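Local coordinates for LbaCas13a H328A (C2c2) (Lachnospiraceae bacterium NK4A179, PDB 5WLH), which binds pre-crRNA and, as a CRISPR-Cas13a nuclease, probably uses the guide to recognise target RNA and then cleaves RNA at adenosines, at residues A509-H512 with L513-Q516; F591-D594 with L595-I599; F280-F283 with L284-A288; M1134-Q1137 with L1138-Y1142. All blocks are in the same frame, centred on the assembly; numbering follows the deposited sequence.

Contact 1: residues A509-H512 with L513-Q516; sequences AARH and LSSQ
His-512 O is held three ways, by both donors of Ser-515 and by a water. The hydroxyl makes the shorter of the two serine bonds, OG to His-512 O at 2.8 Å, with the donor tilted 24° from the carbonyl plane. Ser-515 N approaches the same O at 3.2 Å from the same face but far above the plane, 73° out of it, so it does not use a lone pair. Water 2 donates to His-512 O at 2.8 Å and to Leu-513 O, and accepts from Gln-516 N, joining three backbone groups. The hydroxyl can fold back because OG lies between the backbone N and the carbonyl carbon (chi1 67°). Without that hydroxyl, with an alanine here, His-512 O would probably lose its shorter serine bond and be left to the amide and water 2. This is the last part of helix 486-517, where bonding shifts from i+4 toward i+3: Leu-513 N still meets Ala-509 O at 2.9 Å, whereas Ser-515 N makes just a weak bond to Arg-511 O. The helix packs on helix 588-602 through Leu-513, in what is probably the HEPN1 nuclease domain. On another side, Arg-511 NH1 gives a bond of 3.0 Å to water 1, which lies in the guanidinium plane at its edge and also bonds Ser-514 OG; Arg-511 NE is salt-bridged to Glu-1049. His-512 turns its ring elsewhere, with ND1 bonded to Phe-912 O and the ring edge-to-face with Tyr-1047.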
loop_
_atom_site.group_PDB
_atom_site.type_symbol
_atom_site.label_atom_id
_atom_site.label_comp_id
_atom_site.label_asym_id
_atom_site.label_seq_id
_atom_site.Cartn_x
_atom_site.Cartn_y
_atom_site.Cartn_z
ATOM N N ALA A 509 -18.679 5.517 -4.866
ATOM C CA ALA A 509 -20.124 5.481 -4.698
ATOM C C ALA A 509 -20.748 6.722 -5.310
ATOM O O ALA A 509 -21.773 6.639 -6.000
ATOM C CB ALA A 509 -20.483 5.378 -3.213
ATOM N N ALA A 510 -20.128 7.881 -5.075
ATOM C CA ALA A 510 -20.614 9.125 -5.668
ATOM C C ALA A 510 -20.554 9.061 -7.187
ATOM O O ALA A 510 -21.506 9.442 -7.880
ATOM C CB ALA A 510 -19.796 10.305 -5.136
ATOM N N ARG A 511 -19.430 8.582 -7.726
ATOM C CA ARG A 511 -19.306 8.413 -9.169
ATOM C C ARG A 511 -20.418 7.526 -9.718
ATOM O O ARG A 511 -21.089 7.879 -10.700
ATOM C CB ARG A 511 -17.930 7.821 -9.510
ATOM C CG ARG A 511 -17.767 7.507 -10.992
ATOM C CD ARG A 511 -18.033 8.772 -11.822
ATOM N NE ARG A 511 -17.739 8.567 -13.238
ATOM C CZ ARG A 511 -17.716 9.548 -14.131
ATOM N NH1 ARG A 511 -17.985 10.797 -13.752
ATOM N NH2 ARG A 511 -17.425 9.286 -15.396
ATOM N N HIS A 512 -20.622 6.352 -9.108
ATOM C CA HIS A 512 -21.628 5.439 -9.633
ATOM C C HIS A 512 -23.019 6.054 -9.568
ATOM O O HIS A 512 -23.777 5.989 -10.541
ATOM C CB HIS A 512 -21.570 4.107 -8.901
ATOM C CG HIS A 512 -20.263 3.410 -9.092
ATOM N ND1 HIS A 512 -19.769 2.477 -8.208
ATOM C CD2 HIS A 512 -19.334 3.538 -10.066
ATOM C CE1 HIS A 512 -18.593 2.053 -8.634
ATOM N NE2 HIS A 512 -18.305 2.683 -9.759
ATOM N N LEU A 513 -23.375 6.657 -8.436
ATOM C CA LEU A 513 -24.694 7.281 -8.347
ATOM C C LEU A 513 -24.831 8.414 -9.354
ATOM O O LEU A 513 -25.904 8.616 -9.933
ATOM C CB LEU A 513 -24.946 7.800 -6.935
ATOM C CG LEU A 513 -26.279 8.540 -6.700
ATOM C CD1 LEU A 513 -27.479 7.721 -7.182
ATOM C CD2 LEU A 513 -26.420 8.856 -5.234
ATOM N N SER A 514 -23.763 9.180 -9.562
ATOM C CA SER A 514 -23.844 10.309 -10.487
ATOM C C SER A 514 -23.905 9.849 -11.938
ATOM O O SER A 514 -24.470 10.551 -12.788
ATOM C CB SER A 514 -22.649 11.242 -10.281
ATOM O OG SER A 514 -21.563 10.895 -11.112
ATOM N N SER A 515 -23.351 8.672 -12.226
ATOM C CA SER A 515 -22.987 8.321 -13.600
ATOM C C SER A 515 -24.198 8.286 -14.526
ATOM O O SER A 515 -24.091 8.647 -15.706
ATOM C CB SER A 515 -22.252 6.978 -13.621
ATOM O OG SER A 515 -23.104 5.918 -13.255
ATOM N N GLN A 516 -25.354 7.858 -14.020
ATOM C CA GLN A 516 -26.558 7.763 -14.827
ATOM C C GLN A 516 -27.642 8.752 -14.427
ATOM O O GLN A 516 -28.686 8.793 -15.082
ATOM C CB GLN A 516 -27.133 6.352 -14.756
ATOM C CG GLN A 516 -26.325 5.298 -15.456
ATOM C CD GLN A 516 -27.119 4.028 -15.575
ATOM O OE1 GLN A 516 -27.966 3.899 -16.455
ATOM N NE2 GLN A 516 -26.888 3.097 -14.657
HETATM O O HOH W 1 -19.325 11.984 -11.351
HETATM O O HOH W 2 -26.254 6.418 -11.688
#

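Contact 2: residues F591-D594 with L595-I599; sequences FLTD and LKDVI
Asp-597 lays its side chain back over the preceding turn, beginning with CB, 3.4 Å from Thr-593 O. CG comes closer still, 3.1 Å from Thr-593 O, because it stands beside its own backbone N (chi1 -73°), and the carboxylate thus lies across an acceptor already bonded to Asp-597 N. At the tip the two oxygens part company. OD1 receives Lys-596 NZ at 3.2 Å, nearly in line with its C-O bond, in a salt bridge that the lysine reaches by bending twice near its end; NZ is bonded to Leu-530 O as well. OD2 rests 3.8 Å from Thr-593 CG2, the two side chains running alongside each other. It also comes within 4.1 Å of Asp-594 OD1, with the carboxylate planes 46° apart, a like-charge approach that the Lys-596 salt bridge, and a long, weak ion pair from Lys-618 to OD2, probably ease. The setting is helix 588-602, which ends just before an RxxxxH sequence, the signature of HEPN ribonucleases, so it probably belongs to the first HEPN domain. One turn of its apolar side is formed by Phe-591 and Leu-595: ring atom CE1 of Phe-591 meets CD1 of Leu-595 at 3.9 Å, and the side chains cross at a slant. Ile-563 of helix 559-564 touches both, while helix 621-632 covers them with Leu-623 and Met-627 on Phe-591 and Ile-624 on Leu-595.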
loop_
_atom_site.group_PDB
_atom_site.type_symbol
_atom_site.label_atom_id
_atom_site.label_comp_id
_atom_site.label_asym_id
_atom_site.label_seq_id
_atom_site.Cartn_x
_atom_site.Cartn_y
_atom_site.Cartn_z
ATOM N N PHE A 591 -35.197 12.368 -3.548
ATOM C CA PHE A 591 -34.660 11.023 -3.373
ATOM C C PHE A 591 -33.186 10.976 -3.762
ATOM O O PHE A 591 -32.340 10.528 -2.976
ATOM C CB PHE A 591 -35.480 10.040 -4.209
ATOM C CG PHE A 591 -35.131 8.595 -3.985
ATOM C CD1 PHE A 591 -34.495 8.184 -2.828
ATOM C CD2 PHE A 591 -35.462 7.643 -4.938
ATOM C CE1 PHE A 591 -34.181 6.849 -2.626
ATOM C CE2 PHE A 591 -35.154 6.300 -4.743
ATOM C CZ PHE A 591 -34.504 5.908 -3.581
ATOM N N LEU A 592 -32.863 11.461 -4.967
ATOM C CA LEU A 592 -31.469 11.553 -5.404
ATOM C C LEU A 592 -30.639 12.396 -4.446
ATOM O O LEU A 592 -29.497 12.045 -4.113
ATOM C CB LEU A 592 -31.406 12.146 -6.810
ATOM C CG LEU A 592 -30.004 12.402 -7.358
ATOM C CD1 LEU A 592 -29.294 11.051 -7.444
ATOM C CD2 LEU A 592 -30.069 13.074 -8.719
ATOM N N THR A 593 -31.204 13.515 -3.989
ATOM C CA THR A 593 -30.484 14.424 -3.111
ATOM C C THR A 593 -30.205 13.781 -1.763
ATOM O O THR A 593 -29.136 13.989 -1.172
ATOM C CB THR A 593 -31.289 15.723 -2.946
ATOM O OG1 THR A 593 -31.128 16.519 -4.120
ATOM C CG2 THR A 593 -30.804 16.515 -1.738
ATOM N N ASP A 594 -31.139 12.974 -1.268
ATOM C CA ASP A 594 -30.909 12.323 0.012
ATOM C C ASP A 594 -29.796 11.284 -0.086
ATOM O O ASP A 594 -28.929 11.215 0.790
ATOM C CB ASP A 594 -32.200 11.700 0.515
ATOM C CG ASP A 594 -33.004 12.666 1.366
ATOM O OD1 ASP A 594 -32.567 13.825 1.560
ATOM O OD2 ASP A 594 -34.066 12.258 1.843
ATOM N N LEU A 595 -29.796 10.479 -1.147
ATOM C CA LEU A 595 -28.709 9.520 -1.335
ATOM C C LEU A 595 -27.365 10.225 -1.490
ATOM O O LEU A 595 -26.354 9.789 -0.921
ATOM C CB LEU A 595 -28.994 8.650 -2.555
ATOM C CG LEU A 595 -30.197 7.719 -2.413
ATOM C CD1 LEU A 595 -30.412 7.044 -3.754
ATOM C CD2 LEU A 595 -29.998 6.684 -1.316
ATOM N N LYS A 596 -27.336 11.308 -2.270
ATOM C CA LYS A 596 -26.145 12.138 -2.387
ATOM C C LYS A 596 -25.692 12.647 -1.025
ATOM O O LYS A 596 -24.495 12.659 -0.730
ATOM C CB LYS A 596 -26.433 13.315 -3.324
ATOM C CG LYS A 596 -25.290 14.290 -3.503
ATOM C CD LYS A 596 -25.759 15.555 -4.221
ATOM C CE LYS A 596 -26.601 16.455 -3.321
ATOM N NZ LYS A 596 -25.823 17.135 -2.235
ATOM N N ASP A 597 -26.640 13.077 -0.185
ATOM C CA ASP A 597 -26.301 13.569 1.148
ATOM C C ASP A 597 -25.753 12.466 2.047
ATOM O O ASP A 597 -24.886 12.728 2.883
ATOM C CB ASP A 597 -27.528 14.179 1.820
ATOM C CG ASP A 597 -27.914 15.512 1.236
ATOM O OD1 ASP A 597 -27.107 16.093 0.480
ATOM O OD2 ASP A 597 -29.042 15.972 1.533
ATOM N N VAL A 598 -26.300 11.248 1.961
ATOM C CA VAL A 598 -25.730 10.159 2.749
ATOM C C VAL A 598 -24.269 9.970 2.389
ATOM O O VAL A 598 -23.400 9.894 3.263
ATOM C CB VAL A 598 -26.508 8.850 2.543
ATOM C CG1 VAL A 598 -25.836 7.755 3.366
ATOM C CG2 VAL A 598 -27.959 9.022 2.957
ATOM N N ILE A 599 -23.984 9.891 1.088
ATOM C CA ILE A 599 -22.619 9.619 0.647
ATOM C C ILE A 599 -21.709 10.759 1.065
ATOM O O ILE A 599 -20.622 10.539 1.607
ATOM C CB ILE A 599 -22.574 9.393 -0.874
ATOM C CG1 ILE A 599 -23.352 8.136 -1.247
ATOM C CG2 ILE A 599 -21.107 9.286 -1.401
ATOM C CD1 ILE A 599 -23.616 8.030 -2.746
#

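Contact 3: residues F280-F283 with L284-A288; sequences FKKF and LSDYA
Phe-280 presents one corner of its ring to the branch of Leu-284 in apolar packing: CE2 lies 3.7 Å from Leu-284 CG and equally near CD1, and CZ is 3.9 Å from Leu-284 CD2. The ring arrives there because CG of Phe-280 is trans to its own N (chi1 -178°), which sends it along the helix toward the next turn. The ring also stacks on Phe-403. A serine in place of Phe-280 would probably open a gap beside the Leu-284 branch and leave Phe-403 without its stacking partner. Aromatic pairing follows at Phe-283 and Tyr-287, whose side chains point the same way. Their planes are only 20° from parallel, yet the rings are slid so far apart, with centroids 5.5 Å distant, that they barely overlap. Phe-283 CZ touches Tyr-287 CD1 at 3.8 Å, while Tyr-287 CB lies over one face of the phenylalanine toward its rim. Charge pairing is looser and more solvent-facing: Lys-282 NZ and Asp-286 OD2 form a salt bridge with a weak hydrogen bond of 3.4 Å, the lysine chain bending at its last torsion to reach back. All three are i to i+4 pairs at the C-terminal end of helix 268-287, and backbone bonds of the same spacing run beneath them, among them Asp-286 N to Lys-282 O at 2.8 Å. This end is wedged between helix 429-458, where Ile-444 meets Phe-283 and Leu-284, helix 292-311, where Leu-299 meets Tyr-287, and strand 258-260, where Ile-260 touches Phe-280 and Leu-284.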
loop_
_atom_site.group_PDB
_atom_site.type_symbol
_atom_site.label_atom_id
_atom_site.label_comp_id
_atom_site.label_asym_id
_atom_site.label_seq_id
_atom_site.Cartn_x
_atom_site.Cartn_y
_atom_site.Cartn_z
ATOM N N PHE A 280 18.416 21.173 15.703
ATOM C CA PHE A 280 17.428 21.141 14.639
ATOM C C PHE A 280 16.022 21.301 15.198
ATOM O O PHE A 280 15.172 21.940 14.574
ATOM C CB PHE A 280 17.535 19.839 13.842
ATOM C CG PHE A 280 16.569 19.781 12.699
ATOM C CD1 PHE A 280 16.769 20.562 11.573
ATOM C CD2 PHE A 280 15.422 19.011 12.781
ATOM C CE1 PHE A 280 15.874 20.551 10.527
ATOM C CE2 PHE A 280 14.515 19.000 11.729
ATOM C CZ PHE A 280 14.740 19.758 10.605
ATOM N N LYS A 281 15.757 20.718 16.368
ATOM C CA LYS A 281 14.486 20.969 17.045
ATOM C C LYS A 281 14.249 22.463 17.225
ATOM O O LYS A 281 13.126 22.961 17.035
ATOM C CB LYS A 281 14.486 20.255 18.397
ATOM C CG LYS A 281 13.251 20.505 19.224
ATOM C CD LYS A 281 12.875 19.225 19.945
ATOM C CE LYS A 281 13.583 19.100 21.259
ATOM N NZ LYS A 281 13.099 20.143 22.190
ATOM N N LYS A 282 15.307 23.204 17.558
ATOM C CA LYS A 282 15.176 24.648 17.682
ATOM C C LYS A 282 14.934 25.290 16.325
ATOM O O LYS A 282 14.136 26.225 16.215
ATOM C CB LYS A 282 16.414 25.249 18.357
ATOM C CG LYS A 282 16.363 26.783 18.389
ATOM C CD LYS A 282 17.331 27.362 19.408
ATOM C CE LYS A 282 17.394 28.882 19.283
ATOM N NZ LYS A 282 18.382 29.300 18.250
ATOM N N PHE A 283 15.594 24.786 15.275
ATOM C CA PHE A 283 15.302 25.250 13.924
ATOM C C PHE A 283 13.818 25.121 13.607
ATOM O O PHE A 283 13.214 26.031 13.032
ATOM C CB PHE A 283 16.137 24.472 12.900
ATOM C CG PHE A 283 15.811 24.794 11.465
ATOM C CD1 PHE A 283 14.829 24.089 10.771
ATOM C CD2 PHE A 283 16.512 25.771 10.791
ATOM C CE1 PHE A 283 14.544 24.382 9.458
ATOM C CE2 PHE A 283 16.236 26.066 9.471
ATOM C CZ PHE A 283 15.241 25.375 8.797
ATOM N N LEU A 284 13.224 23.961 13.915
ATOM C CA LEU A 284 11.816 23.757 13.576
ATOM C C LEU A 284 10.927 24.741 14.316
ATOM O O LEU A 284 9.937 25.237 13.764
ATOM C CB LEU A 284 11.387 22.335 13.909
ATOM C CG LEU A 284 11.885 21.244 12.980
ATOM C CD1 LEU A 284 11.400 19.909 13.567
ATOM C CD2 LEU A 284 11.384 21.447 11.538
ATOM N N SER A 285 11.279 25.042 15.564
ATOM C CA SER A 285 10.544 26.046 16.331
ATOM C C SER A 285 10.692 27.438 15.716
ATOM O O SER A 285 9.699 28.143 15.493
ATOM C CB SER A 285 11.038 26.027 17.780
ATOM O OG SER A 285 10.325 26.961 18.580
ATOM N N ASP A 286 11.930 27.849 15.431
ATOM C CA ASP A 286 12.188 29.181 14.888
ATOM C C ASP A 286 11.623 29.351 13.493
ATOM O O ASP A 286 11.195 30.454 13.122
ATOM C CB ASP A 286 13.691 29.449 14.858
ATOM C CG ASP A 286 14.265 29.615 16.235
ATOM O OD1 ASP A 286 13.479 29.901 17.165
ATOM O OD2 ASP A 286 15.491 29.453 16.389
ATOM N N TYR A 287 11.636 28.281 12.694
ATOM C CA TYR A 287 11.197 28.393 11.316
ATOM C C TYR A 287 9.698 28.613 11.223
ATOM O O TYR A 287 9.223 29.153 10.220
ATOM C CB TYR A 287 11.608 27.131 10.533
ATOM C CG TYR A 287 11.431 27.274 9.038
ATOM C CD1 TYR A 287 12.405 27.906 8.263
ATOM C CD2 TYR A 287 10.286 26.818 8.405
ATOM C CE1 TYR A 287 12.247 28.071 6.894
ATOM C CE2 TYR A 287 10.115 26.982 7.047
ATOM C CZ TYR A 287 11.104 27.603 6.292
ATOM O OH TYR A 287 10.948 27.781 4.948
ATOM N N ALA A 288 8.947 28.204 12.241
ATOM C CA ALA A 288 7.492 28.347 12.230
ATOM C C ALA A 288 7.155 29.790 12.609
ATOM O O ALA A 288 6.713 30.093 13.717
ATOM C CB ALA A 288 6.852 27.347 13.180
#

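Contact 4: residues M1134-Q1137 with L1138-Y1142; sequences MNFQ and LGYHY
Near-trans first torsions of 179° at Phe-1136 and 174° at Tyr-1140 send both rings the same way from successive turns of helix 1106-1145, an i to i+4 pairing along an alpha-helix that precedes the chain's second RxxxxH sequence and is probably in or next to the second HEPN domain. The ring planes are 12° apart but slid so far, 5.9 Å between centroids, that there is almost no overlap. The touch is from Phe-1136 CE1 to Tyr-1140 CB, at 4.0 Å. Tyr-448 of helix 429-458 meets both rings edge-to-face, and Tyr-1140 OH bonds Ser-1228 OG. On another side of the helix Met-1134 and Leu-1138 run alongside each other, CG of the methionine 3.8 Å from CD1 of the leucine, with Tyr-456 touching both. Gln-1137 extends to fix its amide at both ends, OE1 to Tyr-1180 OH and NE2 to Tyr-1226 O. Its carbonyl O accepts His-1141 N at 2.8 Å. The imidazole of His-1141 is held by Tyr-1155 OH at ND1, and Tyr-1140 CD2 sits 3.7 Å above the centre of one of its faces. At the edge of that imidazole, near its plane, Gln-1137 O lies 3.1 Å from His-1141 CD2.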
loop_
_atom_site.group_PDB
_atom_site.type_symbol
_atom_site.label_atom_id
_atom_site.label_comp_id
_atom_site.label_asym_id
_atom_site.label_seq_id
_atom_site.Cartn_x
_atom_site.Cartn_y
_atom_site.Cartn_z
ATOM N N MET A 1134 -2.816 18.496 6.230
ATOM C CA MET A 1134 -3.349 18.908 7.524
ATOM C C MET A 1134 -2.322 18.726 8.625
ATOM O O MET A 1134 -2.173 19.589 9.500
ATOM C CB MET A 1134 -4.611 18.122 7.862
ATOM C CG MET A 1134 -5.047 18.405 9.285
ATOM S SD MET A 1134 -6.388 17.311 9.712
ATOM C CE MET A 1134 -5.482 15.802 10.096
ATOM N N ASN A 1135 -1.618 17.583 8.623
ATOM C CA ASN A 1135 -0.611 17.343 9.648
ATOM C C ASN A 1135 0.526 18.360 9.551
ATOM O O ASN A 1135 1.049 18.807 10.575
ATOM C CB ASN A 1135 -0.044 15.932 9.519
ATOM C CG ASN A 1135 -0.953 14.876 10.114
ATOM O OD1 ASN A 1135 -1.939 15.180 10.762
ATOM N ND2 ASN A 1135 -0.631 13.622 9.857
ATOM N N PHE A 1136 0.966 18.672 8.324
ATOM C CA PHE A 1136 1.998 19.684 8.162
ATOM C C PHE A 1136 1.542 20.996 8.772
ATOM O O PHE A 1136 2.267 21.614 9.562
ATOM C CB PHE A 1136 2.331 19.921 6.687
ATOM C CG PHE A 1136 3.372 20.983 6.506
ATOM C CD1 PHE A 1136 3.021 22.341 6.478
ATOM C CD2 PHE A 1136 4.712 20.639 6.436
ATOM C CE1 PHE A 1136 3.999 23.313 6.368
ATOM C CE2 PHE A 1136 5.697 21.614 6.298
ATOM C CZ PHE A 1136 5.341 22.949 6.260
ATOM N N GLN A 1137 0.345 21.440 8.384
ATOM C CA GLN A 1137 -0.181 22.703 8.904
ATOM C C GLN A 1137 -0.324 22.654 10.416
ATOM O O GLN A 1137 0.066 23.594 11.110
ATOM C CB GLN A 1137 -1.515 23.026 8.254
ATOM C CG GLN A 1137 -1.382 23.347 6.772
ATOM C CD GLN A 1137 -2.715 23.524 6.102
ATOM O OE1 GLN A 1137 -3.632 22.716 6.281
ATOM N NE2 GLN A 1137 -2.836 24.580 5.318
ATOM N N LEU A 1138 -0.867 21.556 10.947
ATOM C CA LEU A 1138 -0.985 21.418 12.392
ATOM C C LEU A 1138 0.370 21.479 13.064
ATOM O O LEU A 1138 0.532 22.151 14.076
ATOM C CB LEU A 1138 -1.667 20.104 12.745
ATOM C CG LEU A 1138 -3.171 20.141 12.567
ATOM C CD1 LEU A 1138 -3.712 18.725 12.800
ATOM C CD2 LEU A 1138 -3.835 21.155 13.574
ATOM N N GLY A 1139 1.359 20.764 12.529
ATOM C CA GLY A 1139 2.652 20.746 13.184
ATOM C C GLY A 1139 3.336 22.092 13.110
ATOM O O GLY A 1139 3.924 22.556 14.093
ATOM N N TYR A 1140 3.247 22.735 11.950
ATOM C CA TYR A 1140 3.861 24.035 11.737
ATOM C C TYR A 1140 3.209 25.099 12.620
ATOM O O TYR A 1140 3.894 25.841 13.332
ATOM C CB TYR A 1140 3.743 24.372 10.255
ATOM C CG TYR A 1140 4.205 25.740 9.872
ATOM C CD1 TYR A 1140 5.528 25.964 9.531
ATOM C CD2 TYR A 1140 3.325 26.816 9.866
ATOM C CE1 TYR A 1140 5.962 27.235 9.157
ATOM C CE2 TYR A 1140 3.751 28.091 9.505
ATOM C CZ TYR A 1140 5.069 28.287 9.148
ATOM O OH TYR A 1140 5.490 29.550 8.781
ATOM N N HIS A 1141 1.880 25.176 12.613
ATOM C CA HIS A 1141 1.251 26.212 13.433
ATOM C C HIS A 1141 1.296 25.874 14.912
ATOM O O HIS A 1141 1.312 26.787 15.745
ATOM C CB HIS A 1141 -0.169 26.454 12.957
ATOM C CG HIS A 1141 -0.213 27.113 11.620
ATOM N ND1 HIS A 1141 0.058 28.454 11.449
ATOM C CD2 HIS A 1141 -0.399 26.601 10.382
ATOM C CE1 HIS A 1141 -0.018 28.752 10.166
ATOM N NE2 HIS A 1141 -0.293 27.644 9.495
ATOM N N TYR A 1142 1.355 24.587 15.257
ATOM C CA TYR A 1142 1.618 24.203 16.637
ATOM C C TYR A 1142 2.985 24.691 17.079
ATOM O O TYR A 1142 3.140 25.248 18.177
ATOM C CB TYR A 1142 1.524 22.683 16.787
ATOM C CG TYR A 1142 1.776 22.158 18.176
ATOM C CD1 TYR A 1142 0.766 22.164 19.139
ATOM C CD2 TYR A 1142 3.006 21.623 18.517
ATOM C CE1 TYR A 1142 0.989 21.635 20.408
ATOM C CE2 TYR A 1142 3.237 21.090 19.777
ATOM C CZ TYR A 1142 2.218 21.091 20.708
ATOM O OH TYR A 1142 2.456 20.562 21.948
#

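From the N terminus the order is contact 3, contact 1, contact 2, contact 4. Each spans consecutive residues along a single helix, so none closes a long loop, and all four lie in series without nesting or crossing. They meet in space as two pairs. Contacts 1 and 2 join helices 486-517 and 588-602, where Leu-513 CD2 packs 3.7 Å from Leu-595 CB. Contacts 3 and 4 bring the residue just past helix 268-287 against helix 1106-1145, far apart in sequence, with Ala-288 CB 3.3 Å from Tyr-1140 O; both come within about 7 Å of the bound RNA, nearest atoms. Contacts 1 and 3 have centres about 46 Å apart.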